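Local atomic coordinates of Lin0012 protein (Listeria innocua, PDB entry 3K17), a protein that probably phosphorylates phosphomevalonate with ATP, a step on the mevalonate route to isopentenyl diphosphate, as a member of the GHMP kinase family. Residues Val24-Thr29 / Phe178-Val183; Lys144-Ala149 / Glu198-Leu203; Val217-Thr222 / Gly319-Ala324; Gly13-Ala18 / Tyr115-Ser120; Asn5-Lys10 / Leu41-Ser46. All coordinates share one frame; numbering follows the deposited sequence.

How the interactions relate
Interactions 4 and 5 both use strand 7-18 of the mixed sheet, their centres about 24 Å apart. Interaction 5 pairs its start with strand 37-45, while interaction 4 joins its later part to the loop before helix 119-135. Interaction 3 belongs to the other, four-stranded antiparallel sheet and touches interaction 4, W219 packing on Y115 and I323 on strand 7-18, so the two sheets meet there. Interactions 1 and 2 touch on the opposite side of the chain's centre from interaction 3. Along the chain, interaction 2 opens only after interactions 4 and 5 have closed, and interaction 3 comes last. The loop of interaction 4, which probably binds ATP phosphates as in relatives, lies beside the sheet junction.

Interaction 1: residues Val24-Thr29 / Phe178-Val183; sequences VESGHT and FDQEWV
The N-terminal end of helix 180-187, at Q180, meets the type II beta turn E25-H28 through the side chain of S26. The hydroxyl OG of S26 accepts the backbone N-H of Q180 at 3.0 Å, a somewhat bent bond with 148° at the hydrogen. Serine suits this place because it is short and its oxygen can accept; with chi1 near -59°, OG lies anti to its own carbonyl carbon and reaches over to the helix start. The Q180 side chain comes back the other way. Its chain bends at chi2 (-101°), carrying NE2 to 3.3 Å from V24 O in a nearly straight bond that lies in the amide plane of Q180 and meets a lone pair in the carbonyl plane. The same NE2 also donates to G159 O, so both partners fix the amide's rotation. D179 is the N-cap of the helix: its OD1 accepts W182 N at 3.0 Å, from above the carboxylate plane. On the turn side, H28 N closes back to E25 O, and H28 ND1 donates to S26 O at 3.0 Å, while G27 takes the positive phi of the third turn position, which suits glycine. The first amides of a helix have no partners within it, so S26 OG and D179 OD1 supply acceptors there, and the helix's positive end would probably favour such oxygens.

Interaction 2: residues Lys144-Ala149 / Glu198-Leu203; sequences KFKLAA and EPWPML
K146 lays its aliphatic chain over one face of the W200 indole, the two side chains running past each other in opposite directions. The methylene CG makes a CH-pi contact, 3.8 Å from the centroid of the six-membered ring and 15° off its normal, and CB comes within 3.7 Å of W200 CZ2. Because the chain is extended beyond CG, it follows the ring system and brings the ammonium to the five-membered-ring end: NZ lies 4.4 Å from that centroid, 32° off the normal, an off-centre cation-pi pair. Lysine serves well here, apolar along its length and charged at its end. Hydrogen bonding then holds the charge. K146 NZ donates to E198 O at 2.8 Å, from above the carbonyl plane, and has weak bonds to F195 O and M196 O. These carbonyls lie at or just after the C-terminal end of helix 192-197, where a positive group is probably favoured. W200 also opens a type II beta turn ending at L203, which leads into strand 204-208, and both side chains lie against helix 141-156. Apolar contacts make up the rest. L203 CD1 packs on F145 CE2 at 3.7 Å; F145 CG, anti to its backbone N (chi1 164°), puts CE2 beside the L203 methyls. A149 CB lies 4.3 Å from W200 CZ3. W200 NE1 donates to F195 O, fixing the indole, and the ring meets F178 edge-to-face.

Interaction 3: residues Val217-Thr222 / Gly319-Ala324; sequences VGWTGT and GDCGIA
One carbonyl oxygen, D320 O, accepts two hydrogen bonds from the same residue, T220. T220 N donates to D320 O at 2.9 Å and T220 OG1 to the same D320 O at 2.7 Å, in the carbonyl plane on a lone pair. With chi1 near 65°, OG1 folds back between the backbone N and the carbonyl carbon onto this oxygen; threonine suits the place because one residue supplies both donors. D320 N donates to T222 O at 2.8 Å, almost straight at 178°. G319 CA makes a CA-H...O contact with T222 O, 3.5 Å away, and G319 has backbone angles that leave no place for a beta carbon, consistent with the glycine-rich third motif of GHMP kinases. G218 and G322 form an antiparallel hydrogen-bonded pair, G218 N to G322 O 3.0 Å and G322 N to G218 O 2.8 Å. On the face carrying V217, W219 and C321, C321 SG lies obliquely beside the W219 ring, 3.9 Å from CD1. A water joins W219 NE1 to D320 OD1. Strand 214-219 runs between strands 321-326 and 345-346; L15 of strand 7-18 covers V217 and C321, Y115 meets W219 edge-to-face, and T220 rests on L296 and L297 of helix 295-306.

Interaction 4: residues Gly13-Ala18 / Tyr115-Ser120; sequences GKLYVA and YGLGSS
L15 and L117 pass at a slant to one another, their CD2 methyls 3.6 Å apart, and the L117 CD2 methyl also lies 3.7 Å from K14 O. Beside them K14 turns over the loop: its CG, with chi1 near 69° between backbone N and carbonyl carbon, lies 3.6 Å from L117 O, and bends at chi2 and chi4 curl the chain back so that CE is 4.0 Å from G118 CA. A backbone bond ties the two segments beside it, K14 N donating to L117 O at 2.7 Å with 166° at the hydrogen, from above the carbonyl plane. G116 and G118 have positive phi, and K14 CG takes up the space where a beta carbon of G118 would lie, so glycines suit this loop. G116-S120 match the second GHMP motif, whose loop probably binds ATP phosphates as in relatives. Strand 7-18 pairs with strand 29-35 here; L15 leans on C321 and I323 of strand 321-326, K14 on helix 162-169, while G118 takes the N-cap position of helix 119-135.

Interaction 5: residues Asn5-Lys10 / Leu41-Ser46; sequences NKLQVK and LTLEDS
K6 and E44 run side by side, pointing the same way. Their opposite charges are near but beyond a salt bridge, K6 NZ to E44 OE1 being 4.3 Å; K6 CE comes closer to this carboxylate, because the bend at chi4 (66°) turns NZ aside. Such a loose pair suits the solvent-exposed start of the chain, where lysine can keep its charge in water. Backbone hydrogen bonds give the antiparallel ladder its register through two hydrogen-bonded pairs. L7 N to L43 O and L43 N to L7 O are both 2.8 Å, as are V9 N to L41 O and L41 N to V9 O. Between them Q8 faces T42 as a non-hydrogen-bonded pair, and T42 CA makes a CA-H...O contact with L7 O at 3.3 Å. Apolar packing follows the alternation: L7 CB and L43 CB lie 4.3 Å apart on the face shared with V9 and L41. T42 CG2 touches K6 CD at 3.8 Å. Leucine and valine suit the face packed on helix 119-135, where L41 meets A126 and A130 and L7 meets T133, while polar Q8 and T42 lie on the other, partly exposed one. Strand 355-357 flanks strand 7-18, and strand 99-105 continues the sheet beyond strand 37-45.

Interaction 1: residues Val24-Thr29 / Phe178-Val183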
# COMPACT_ATOMS: atom_id res chain seq x y z
N VAL A 24 -32.28 -3.46 -19.26
CA VAL A 24 -31.22 -4.08 -18.48
C VAL A 24 -31.75 -5.37 -17.86
O VAL A 24 -30.98 -6.27 -17.54
CB VAL A 24 -30.69 -3.14 -17.34
CG1 VAL A 24 -30.29 -1.80 -17.93
CG2 VAL A 24 -31.75 -2.96 -16.27
N GLU A 25 -33.06 -5.46 -17.70
CA GLU A 25 -33.68 -6.65 -17.13
C GLU A 25 -33.66 -7.78 -18.16
O GLU A 25 -33.94 -7.56 -19.34
CB GLU A 25 -35.13 -6.37 -16.72
CG GLU A 25 -35.31 -5.28 -15.66
CD GLU A 25 -34.52 -5.55 -14.39
OE1 GLU A 25 -34.24 -6.73 -14.09
OE2 GLU A 25 -34.18 -4.58 -13.68
N SER A 26 -33.33 -8.98 -17.70
CA SER A 26 -33.26 -10.14 -18.57
C SER A 26 -34.56 -10.34 -19.34
O SER A 26 -35.64 -10.08 -18.82
CB SER A 26 -32.95 -11.40 -17.75
OG SER A 26 -31.72 -11.27 -17.05
N GLY A 27 -34.46 -10.80 -20.58
CA GLY A 27 -35.65 -11.05 -21.37
C GLY A 27 -36.43 -9.82 -21.81
O GLY A 27 -37.44 -9.95 -22.50
N HIS A 28 -36.00 -8.63 -21.40
CA HIS A 28 -36.71 -7.43 -21.81
C HIS A 28 -36.19 -6.95 -23.16
O HIS A 28 -35.05 -7.23 -23.54
CB HIS A 28 -36.59 -6.34 -20.75
CG HIS A 28 -37.49 -6.56 -19.57
ND1 HIS A 28 -37.38 -7.65 -18.74
CD2 HIS A 28 -38.52 -5.83 -19.09
CE1 HIS A 28 -38.30 -7.58 -17.80
NE2 HIS A 28 -39.01 -6.48 -17.99
N THR A 29 -37.03 -6.23 -23.89
CA THR A 29 -36.66 -5.79 -25.22
C THR A 29 -36.58 -4.29 -25.47
O THR A 29 -37.35 -3.50 -24.92
CB THR A 29 -37.65 -6.40 -26.26
OG1 THR A 29 -37.72 -7.81 -26.07
CG2 THR A 29 -37.17 -6.12 -27.67
N PHE A 178 -30.27 -11.10 -22.91
CA PHE A 178 -30.03 -12.48 -22.50
C PHE A 178 -30.17 -12.58 -20.99
O PHE A 178 -30.27 -11.57 -20.30
CB PHE A 178 -28.63 -12.91 -22.94
CG PHE A 178 -27.53 -12.01 -22.42
CD1 PHE A 178 -27.07 -12.13 -21.11
CD2 PHE A 178 -26.95 -11.05 -23.24
CE1 PHE A 178 -26.05 -11.30 -20.62
CE2 PHE A 178 -25.93 -10.21 -22.76
CZ PHE A 178 -25.48 -10.34 -21.46
N ASP A 179 -30.19 -13.81 -20.48
CA ASP A 179 -30.32 -14.03 -19.04
C ASP A 179 -29.02 -13.64 -18.34
O ASP A 179 -28.08 -14.42 -18.28
CB ASP A 179 -30.63 -15.50 -18.77
CG ASP A 179 -31.08 -15.74 -17.34
OD1 ASP A 179 -30.55 -15.07 -16.42
OD2 ASP A 179 -31.95 -16.61 -17.13
N GLN A 180 -29.01 -12.41 -17.83
CA GLN A 180 -27.85 -11.83 -17.15
C GLN A 180 -27.26 -12.68 -16.03
O GLN A 180 -26.06 -12.94 -15.99
CB GLN A 180 -28.23 -10.46 -16.59
CG GLN A 180 -28.64 -9.45 -17.65
CD GLN A 180 -27.53 -8.47 -17.98
OE1 GLN A 180 -26.39 -8.86 -18.21
NE2 GLN A 180 -27.85 -7.18 -18.01
N GLU A 181 -28.12 -13.10 -15.11
CA GLU A 181 -27.70 -13.91 -13.97
C GLU A 181 -27.14 -15.25 -14.45
O GLU A 181 -26.17 -15.77 -13.89
CB GLU A 181 -28.90 -14.13 -13.04
CG GLU A 181 -28.53 -14.27 -11.59
CD GLU A 181 -29.74 -14.55 -10.71
OE1 GLU A 181 -30.42 -15.57 -10.93
OE2 GLU A 181 -30.01 -13.73 -9.80
N TRP A 182 -27.77 -15.80 -15.48
CA TRP A 182 -27.34 -17.07 -16.05
C TRP A 182 -25.89 -16.95 -16.53
O TRP A 182 -25.08 -17.83 -16.29
CB TRP A 182 -28.25 -17.43 -17.23
CG TRP A 182 -27.97 -18.75 -17.87
CD1 TRP A 182 -28.51 -19.96 -17.52
CD2 TRP A 182 -27.12 -19.00 -18.99
NE1 TRP A 182 -28.04 -20.94 -18.36
CE2 TRP A 182 -27.19 -20.38 -19.27
CE3 TRP A 182 -26.30 -18.18 -19.79
CZ2 TRP A 182 -26.48 -20.96 -20.33
CZ3 TRP A 182 -25.60 -18.76 -20.83
CH2 TRP A 182 -25.69 -20.14 -21.09
N VAL A 183 -25.58 -15.84 -17.19
CA VAL A 183 -24.23 -15.60 -17.70
C VAL A 183 -23.20 -15.36 -16.60
O VAL A 183 -22.16 -16.02 -16.55
CB VAL A 183 -24.20 -14.39 -18.66
CG1 VAL A 183 -22.76 -14.01 -18.98
CG2 VAL A 183 -24.95 -14.73 -19.95

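Interaction 2: residues Lys144-Ala149 / Glu198-Leu203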
# COMPACT_ATOMS: atom_id res chain seq x y z
N LYS A 144 -19.76 -13.73 -32.44
CA LYS A 144 -19.00 -12.49 -32.26
C LYS A 144 -19.74 -11.59 -31.28
O LYS A 144 -19.12 -10.91 -30.45
CB LYS A 144 -18.80 -11.80 -33.61
CG LYS A 144 -17.95 -12.62 -34.57
CD LYS A 144 -17.45 -11.84 -35.77
CE LYS A 144 -18.58 -11.49 -36.74
NZ LYS A 144 -18.06 -10.75 -37.92
N PHE A 145 -21.07 -11.58 -31.33
CA PHE A 145 -21.82 -10.76 -30.40
C PHE A 145 -21.53 -11.24 -28.98
O PHE A 145 -21.34 -10.43 -28.08
CB PHE A 145 -23.33 -10.87 -30.64
CG PHE A 145 -24.14 -10.38 -29.48
CD1 PHE A 145 -24.31 -9.01 -29.27
CD2 PHE A 145 -24.68 -11.27 -28.56
CE1 PHE A 145 -25.00 -8.54 -28.16
CE2 PHE A 145 -25.38 -10.81 -27.44
CZ PHE A 145 -25.54 -9.44 -27.24
N LYS A 146 -21.51 -12.56 -28.80
CA LYS A 146 -21.25 -13.14 -27.49
C LYS A 146 -19.87 -12.75 -26.94
O LYS A 146 -19.73 -12.46 -25.76
CB LYS A 146 -21.36 -14.67 -27.55
CG LYS A 146 -22.77 -15.21 -27.79
CD LYS A 146 -22.74 -16.73 -27.81
CE LYS A 146 -24.11 -17.33 -28.09
NZ LYS A 146 -24.04 -18.83 -28.12
N LEU A 147 -18.85 -12.78 -27.80
CA LEU A 147 -17.51 -12.39 -27.36
C LEU A 147 -17.55 -10.92 -26.95
O LEU A 147 -17.09 -10.56 -25.87
CB LEU A 147 -16.51 -12.58 -28.50
CG LEU A 147 -16.19 -14.02 -28.93
CD1 LEU A 147 -15.37 -14.01 -30.21
CD2 LEU A 147 -15.44 -14.75 -27.81
N ALA A 148 -18.12 -10.08 -27.80
CA ALA A 148 -18.21 -8.65 -27.54
C ALA A 148 -19.05 -8.33 -26.31
O ALA A 148 -18.71 -7.42 -25.53
CB ALA A 148 -18.78 -7.93 -28.77
N ALA A 149 -20.13 -9.08 -26.12
CA ALA A 149 -21.01 -8.87 -24.98
C ALA A 149 -20.35 -9.26 -23.65
O ALA A 149 -20.47 -8.54 -22.66
CB ALA A 149 -22.31 -9.66 -25.16
N GLU A 198 -22.97 -22.75 -26.40
CA GLU A 198 -24.24 -22.84 -25.69
C GLU A 198 -25.20 -21.70 -26.04
O GLU A 198 -24.83 -20.52 -26.01
CB GLU A 198 -23.99 -22.85 -24.18
CG GLU A 198 -25.18 -23.24 -23.33
CD GLU A 198 -25.48 -24.74 -23.39
OE1 GLU A 198 -24.71 -25.47 -24.05
OE2 GLU A 198 -26.47 -25.17 -22.77
N PRO A 199 -26.45 -22.04 -26.40
CA PRO A 199 -27.38 -20.96 -26.72
C PRO A 199 -27.68 -20.19 -25.42
O PRO A 199 -27.91 -20.80 -24.38
CB PRO A 199 -28.60 -21.69 -27.28
CG PRO A 199 -28.52 -23.05 -26.63
CD PRO A 199 -27.04 -23.36 -26.69
N TRP A 200 -27.67 -18.87 -25.49
CA TRP A 200 -27.93 -18.07 -24.30
C TRP A 200 -29.43 -17.86 -24.10
O TRP A 200 -30.10 -17.30 -24.96
CB TRP A 200 -27.24 -16.71 -24.43
CG TRP A 200 -25.75 -16.77 -24.34
CD1 TRP A 200 -24.96 -17.89 -24.37
CD2 TRP A 200 -24.86 -15.65 -24.22
NE1 TRP A 200 -23.63 -17.54 -24.29
CE2 TRP A 200 -23.54 -16.17 -24.19
CE3 TRP A 200 -25.05 -14.27 -24.14
CZ2 TRP A 200 -22.42 -15.35 -24.08
CZ3 TRP A 200 -23.92 -13.44 -24.03
CH2 TRP A 200 -22.63 -13.99 -24.00
N PRO A 201 -29.96 -18.28 -22.94
CA PRO A 201 -31.40 -18.07 -22.74
C PRO A 201 -31.88 -16.63 -22.86
O PRO A 201 -31.19 -15.69 -22.44
CB PRO A 201 -31.65 -18.67 -21.35
CG PRO A 201 -30.28 -18.76 -20.72
CD PRO A 201 -29.38 -19.09 -21.86
N MSE A 202 -33.06 -16.49 -23.45
CA MSE A 202 -33.74 -15.21 -23.65
C MSE A 202 -33.17 -14.27 -24.71
O MSE A 202 -33.86 -13.35 -25.15
CB MSE A 202 -33.82 -14.46 -22.33
CG MSE A 202 -34.69 -15.15 -21.32
SE MSE A 202 -34.59 -14.29 -19.62
CE MSE A 202 -34.57 -15.88 -18.51
N LEU A 203 -31.94 -14.51 -25.11
CA LEU A 203 -31.30 -13.66 -26.10
C LEU A 203 -31.97 -13.71 -27.47
O LEU A 203 -32.23 -14.78 -28.01
CB LEU A 203 -29.83 -14.04 -26.27
CG LEU A 203 -29.08 -13.25 -27.34
CD1 LEU A 203 -28.95 -11.80 -26.88
CD2 LEU A 203 -27.70 -13.87 -27.57

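Interaction 3: residues Val217-Thr222 / Gly319-Ala324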
# COMPACT_ATOMS: atom_id res chain seq x y z
N VAL A 217 -31.98 13.27 -35.31
CA VAL A 217 -31.09 13.12 -34.16
C VAL A 217 -30.58 14.49 -33.70
O VAL A 217 -30.07 15.27 -34.50
CB VAL A 217 -29.87 12.22 -34.50
CG1 VAL A 217 -28.98 12.04 -33.27
CG2 VAL A 217 -30.35 10.86 -35.01
N GLY A 218 -30.74 14.78 -32.41
CA GLY A 218 -30.29 16.06 -31.88
C GLY A 218 -29.44 15.91 -30.62
O GLY A 218 -29.90 15.35 -29.63
N TRP A 219 -28.21 16.41 -30.66
CA TRP A 219 -27.30 16.34 -29.52
C TRP A 219 -27.52 17.54 -28.59
O TRP A 219 -27.43 18.69 -29.02
CB TRP A 219 -25.85 16.32 -30.01
CG TRP A 219 -24.84 16.18 -28.91
CD1 TRP A 219 -24.80 15.21 -27.95
CD2 TRP A 219 -23.67 16.99 -28.71
NE1 TRP A 219 -23.68 15.36 -27.17
CE2 TRP A 219 -22.96 16.45 -27.61
CE3 TRP A 219 -23.14 18.12 -29.36
CZ2 TRP A 219 -21.76 16.99 -27.15
CZ3 TRP A 219 -21.93 18.67 -28.89
CH2 TRP A 219 -21.25 18.09 -27.80
N THR A 220 -27.80 17.26 -27.33
CA THR A 220 -28.06 18.33 -26.36
C THR A 220 -26.79 19.03 -25.90
O THR A 220 -26.87 20.01 -25.16
CB THR A 220 -28.78 17.79 -25.12
OG1 THR A 220 -27.91 16.89 -24.42
CG2 THR A 220 -30.06 17.07 -25.51
N GLY A 221 -25.64 18.52 -26.32
CA GLY A 221 -24.37 19.13 -25.95
C GLY A 221 -24.03 18.98 -24.48
O GLY A 221 -23.22 19.73 -23.93
N THR A 222 -24.66 18.01 -23.85
CA THR A 222 -24.45 17.75 -22.44
C THR A 222 -23.95 16.33 -22.24
O THR A 222 -24.70 15.37 -22.43
CB THR A 222 -25.76 17.94 -21.65
OG1 THR A 222 -26.31 19.23 -21.96
CG2 THR A 222 -25.50 17.84 -20.15
N GLY A 319 -28.84 13.96 -20.73
CA GLY A 319 -28.01 14.67 -21.68
C GLY A 319 -27.89 13.84 -22.94
O GLY A 319 -28.84 13.16 -23.34
N ASP A 320 -26.71 13.86 -23.56
CA ASP A 320 -26.47 13.11 -24.78
C ASP A 320 -27.49 13.48 -25.86
O ASP A 320 -27.87 14.64 -25.98
CB ASP A 320 -26.48 11.60 -24.51
CG ASP A 320 -25.23 11.15 -23.75
OD1 ASP A 320 -24.23 11.90 -23.73
OD2 ASP A 320 -25.25 10.03 -23.20
N CYS A 321 -27.95 12.50 -26.65
CA CYS A 321 -28.89 12.80 -27.72
C CYS A 321 -30.35 12.52 -27.46
O CYS A 321 -30.72 11.64 -26.66
CB CYS A 321 -28.51 12.04 -28.99
SG CYS A 321 -26.89 12.42 -29.68
N GLY A 322 -31.19 13.29 -28.15
CA GLY A 322 -32.62 13.10 -28.11
C GLY A 322 -32.93 12.69 -29.55
O GLY A 322 -32.13 12.98 -30.44
N ILE A 323 -34.06 12.02 -29.78
CA ILE A 323 -34.42 11.59 -31.14
C ILE A 323 -35.89 11.88 -31.43
O ILE A 323 -36.68 12.07 -30.51
CB ILE A 323 -34.21 10.07 -31.32
CG1 ILE A 323 -35.05 9.31 -30.29
CG2 ILE A 323 -32.73 9.72 -31.20
CD1 ILE A 323 -35.04 7.80 -30.46
N ALA A 324 -36.25 11.88 -32.71
CA ALA A 324 -37.63 12.14 -33.09
C ALA A 324 -38.03 11.56 -34.44
O ALA A 324 -37.19 11.29 -35.30
CB ALA A 324 -37.87 13.65 -33.10
O HOH W 1 -23.11 13.95 -24.92

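Interaction 4: residues Gly13-Ala18 / Tyr115-Ser120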
# COMPACT_ATOMS: atom_id res chain seq x y z
N GLY A 13 -22.15 3.79 -34.78
CA GLY A 13 -22.52 4.11 -33.42
C GLY A 13 -23.96 3.64 -33.23
O GLY A 13 -24.57 3.15 -34.18
N LYS A 14 -24.51 3.81 -32.03
CA LYS A 14 -25.86 3.34 -31.76
C LYS A 14 -26.71 4.37 -31.03
O LYS A 14 -26.20 5.27 -30.37
CB LYS A 14 -25.81 2.07 -30.91
CG LYS A 14 -25.30 2.31 -29.47
CD LYS A 14 -26.45 2.59 -28.48
CE LYS A 14 -25.98 3.37 -27.25
NZ LYS A 14 -25.79 4.83 -27.58
N LEU A 15 -28.02 4.19 -31.14
CA LEU A 15 -28.98 5.05 -30.48
C LEU A 15 -30.18 4.22 -30.04
O LEU A 15 -30.81 3.56 -30.87
CB LEU A 15 -29.47 6.15 -31.42
CG LEU A 15 -28.56 7.38 -31.58
CD1 LEU A 15 -29.12 8.31 -32.64
CD2 LEU A 15 -28.46 8.10 -30.22
N TYR A 16 -30.47 4.23 -28.75
CA TYR A 16 -31.64 3.52 -28.25
C TYR A 16 -32.82 4.32 -28.77
O TYR A 16 -32.78 5.55 -28.82
CB TYR A 16 -31.66 3.51 -26.73
CG TYR A 16 -30.94 2.33 -26.12
CD1 TYR A 16 -31.58 1.10 -25.99
CD2 TYR A 16 -29.61 2.43 -25.71
CE1 TYR A 16 -30.93 -0.00 -25.48
CE2 TYR A 16 -28.94 1.33 -25.19
CZ TYR A 16 -29.60 0.11 -25.08
OH TYR A 16 -28.95 -0.99 -24.59
N VAL A 17 -33.88 3.62 -29.17
CA VAL A 17 -35.07 4.29 -29.69
C VAL A 17 -36.22 4.14 -28.69
O VAL A 17 -37.02 5.05 -28.54
CB VAL A 17 -35.49 3.70 -31.05
CG1 VAL A 17 -36.79 4.36 -31.52
CG2 VAL A 17 -34.39 3.93 -32.07
N ALA A 18 -36.26 3.00 -28.01
CA ALA A 18 -37.30 2.72 -27.02
C ALA A 18 -36.90 1.55 -26.13
O ALA A 18 -36.11 0.70 -26.53
CB ALA A 18 -38.62 2.39 -27.74
N TYR A 115 -20.68 12.08 -28.24
CA TYR A 115 -22.09 12.35 -28.53
C TYR A 115 -23.00 11.43 -27.74
O TYR A 115 -24.19 11.72 -27.58
CB TYR A 115 -22.39 12.13 -30.01
CG TYR A 115 -21.88 13.21 -30.94
CD1 TYR A 115 -22.15 14.55 -30.69
CD2 TYR A 115 -21.18 12.88 -32.09
CE1 TYR A 115 -21.74 15.55 -31.57
CE2 TYR A 115 -20.76 13.86 -32.98
CZ TYR A 115 -21.05 15.19 -32.72
OH TYR A 115 -20.66 16.15 -33.62
N GLY A 116 -22.45 10.33 -27.25
CA GLY A 116 -23.25 9.37 -26.52
C GLY A 116 -23.81 8.37 -27.52
O GLY A 116 -24.97 7.97 -27.44
N LEU A 117 -22.97 7.97 -28.47
CA LEU A 117 -23.37 7.02 -29.50
C LEU A 117 -22.84 5.61 -29.28
O LEU A 117 -22.76 4.82 -30.22
CB LEU A 117 -22.93 7.56 -30.87
CG LEU A 117 -23.61 8.90 -31.16
CD1 LEU A 117 -23.07 9.55 -32.42
CD2 LEU A 117 -25.11 8.66 -31.27
N GLY A 118 -22.49 5.29 -28.03
CA GLY A 118 -22.00 3.95 -27.72
C GLY A 118 -20.52 3.75 -27.99
O GLY A 118 -20.10 2.70 -28.48
N SER A 119 -19.71 4.75 -27.65
CA SER A 119 -18.27 4.65 -27.89
C SER A 119 -17.63 3.35 -27.41
O SER A 119 -16.89 2.74 -28.16
CB SER A 119 -17.55 5.85 -27.27
OG SER A 119 -17.92 7.05 -27.93
N SER A 120 -17.92 2.93 -26.18
CA SER A 120 -17.31 1.72 -25.65
C SER A 120 -17.76 0.45 -26.39
O SER A 120 -16.96 -0.43 -26.67
CB SER A 120 -17.57 1.58 -24.14
OG SER A 120 -18.96 1.46 -23.84

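Interaction 5: residues Asn5-Lys10 / Leu41-Ser46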
# COMPACT_ATOMS: atom_id res chain seq x y z
N ASN A 5 -1.52 -4.38 -48.01
CA ASN A 5 -2.99 -4.58 -47.83
C ASN A 5 -3.40 -4.54 -46.36
O ASN A 5 -3.03 -5.41 -45.57
CB ASN A 5 -3.42 -5.91 -48.44
CG ASN A 5 -4.02 -5.75 -49.83
OD1 ASN A 5 -5.15 -5.28 -49.98
ND2 ASN A 5 -3.26 -6.13 -50.85
N LYS A 6 -4.16 -3.51 -46.00
CA LYS A 6 -4.63 -3.35 -44.64
C LYS A 6 -6.10 -3.72 -44.56
O LYS A 6 -6.82 -3.68 -45.55
CB LYS A 6 -4.45 -1.90 -44.18
CG LYS A 6 -3.01 -1.43 -44.14
CD LYS A 6 -2.91 -0.05 -43.50
CE LYS A 6 -1.49 0.50 -43.55
NZ LYS A 6 -1.05 0.78 -44.94
N LEU A 7 -6.54 -4.11 -43.36
CA LEU A 7 -7.93 -4.47 -43.14
C LEU A 7 -8.61 -3.29 -42.45
O LEU A 7 -8.15 -2.82 -41.41
CB LEU A 7 -8.00 -5.72 -42.25
CG LEU A 7 -9.35 -6.11 -41.65
CD1 LEU A 7 -10.37 -6.36 -42.76
CD2 LEU A 7 -9.17 -7.36 -40.80
N GLN A 8 -9.70 -2.80 -43.04
CA GLN A 8 -10.42 -1.68 -42.45
C GLN A 8 -11.79 -2.10 -41.95
O GLN A 8 -12.59 -2.66 -42.71
CB GLN A 8 -10.60 -0.54 -43.46
CG GLN A 8 -11.21 0.72 -42.85
CD GLN A 8 -11.81 1.66 -43.88
OE1 GLN A 8 -12.82 1.35 -44.52
NE2 GLN A 8 -11.19 2.82 -44.06
N VAL A 9 -12.06 -1.84 -40.68
CA VAL A 9 -13.35 -2.18 -40.08
C VAL A 9 -14.05 -0.91 -39.60
O VAL A 9 -13.49 -0.13 -38.83
CB VAL A 9 -13.18 -3.14 -38.88
CG1 VAL A 9 -14.52 -3.33 -38.16
CG2 VAL A 9 -12.64 -4.50 -39.36
N LYS A 10 -15.28 -0.70 -40.06
CA LYS A 10 -16.04 0.46 -39.65
C LYS A 10 -17.27 -0.00 -38.91
O LYS A 10 -18.12 -0.70 -39.46
CB LYS A 10 -16.45 1.31 -40.85
CG LYS A 10 -15.28 1.80 -41.69
CD LYS A 10 -15.74 2.67 -42.85
CE LYS A 10 -15.63 4.14 -42.51
NZ LYS A 10 -14.21 4.54 -42.27
N LEU A 41 -11.38 0.86 -37.32
CA LEU A 41 -10.22 0.12 -36.84
C LEU A 41 -9.46 -0.41 -38.06
O LEU A 41 -10.00 -1.19 -38.85
CB LEU A 41 -10.67 -1.04 -35.93
CG LEU A 41 -9.55 -1.72 -35.14
CD1 LEU A 41 -10.14 -2.51 -33.98
CD2 LEU A 41 -8.73 -2.62 -36.05
N THR A 42 -8.21 0.03 -38.21
CA THR A 42 -7.37 -0.42 -39.32
C THR A 42 -6.34 -1.41 -38.78
O THR A 42 -5.59 -1.10 -37.85
CB THR A 42 -6.67 0.79 -39.99
OG1 THR A 42 -7.67 1.73 -40.42
CG2 THR A 42 -5.85 0.35 -41.20
N LEU A 43 -6.33 -2.61 -39.35
CA LEU A 43 -5.43 -3.67 -38.92
C LEU A 43 -4.46 -4.11 -40.01
O LEU A 43 -4.82 -4.19 -41.18
CB LEU A 43 -6.23 -4.88 -38.44
CG LEU A 43 -5.49 -6.18 -38.07
CD1 LEU A 43 -6.37 -7.02 -37.18
CD2 LEU A 43 -5.11 -6.97 -39.34
N GLU A 44 -3.23 -4.40 -39.61
CA GLU A 44 -2.22 -4.83 -40.56
C GLU A 44 -1.20 -5.69 -39.82
O GLU A 44 -1.09 -5.63 -38.60
CB GLU A 44 -1.52 -3.62 -41.17
CG GLU A 44 -0.65 -2.86 -40.19
CD GLU A 44 -0.23 -1.49 -40.70
OE1 GLU A 44 -1.11 -0.62 -40.83
OE2 GLU A 44 0.97 -1.29 -40.95
N ASP A 45 -0.45 -6.50 -40.57
CA ASP A 45 0.58 -7.33 -39.97
C ASP A 45 1.71 -6.42 -39.56
O ASP A 45 1.93 -5.38 -40.18
CB ASP A 45 1.11 -8.36 -40.97
CG ASP A 45 0.04 -9.32 -41.46
OD1 ASP A 45 -0.64 -9.94 -40.61
OD2 ASP A 45 -0.11 -9.46 -42.69
N SER A 46 2.42 -6.80 -38.51
CA SER A 46 3.55 -6.02 -38.01
C SER A 46 4.53 -6.98 -37.37
O SER A 46 4.28 -8.18 -37.31
CB SER A 46 3.06 -4.99 -36.98
OG SER A 46 2.36 -5.62 -35.92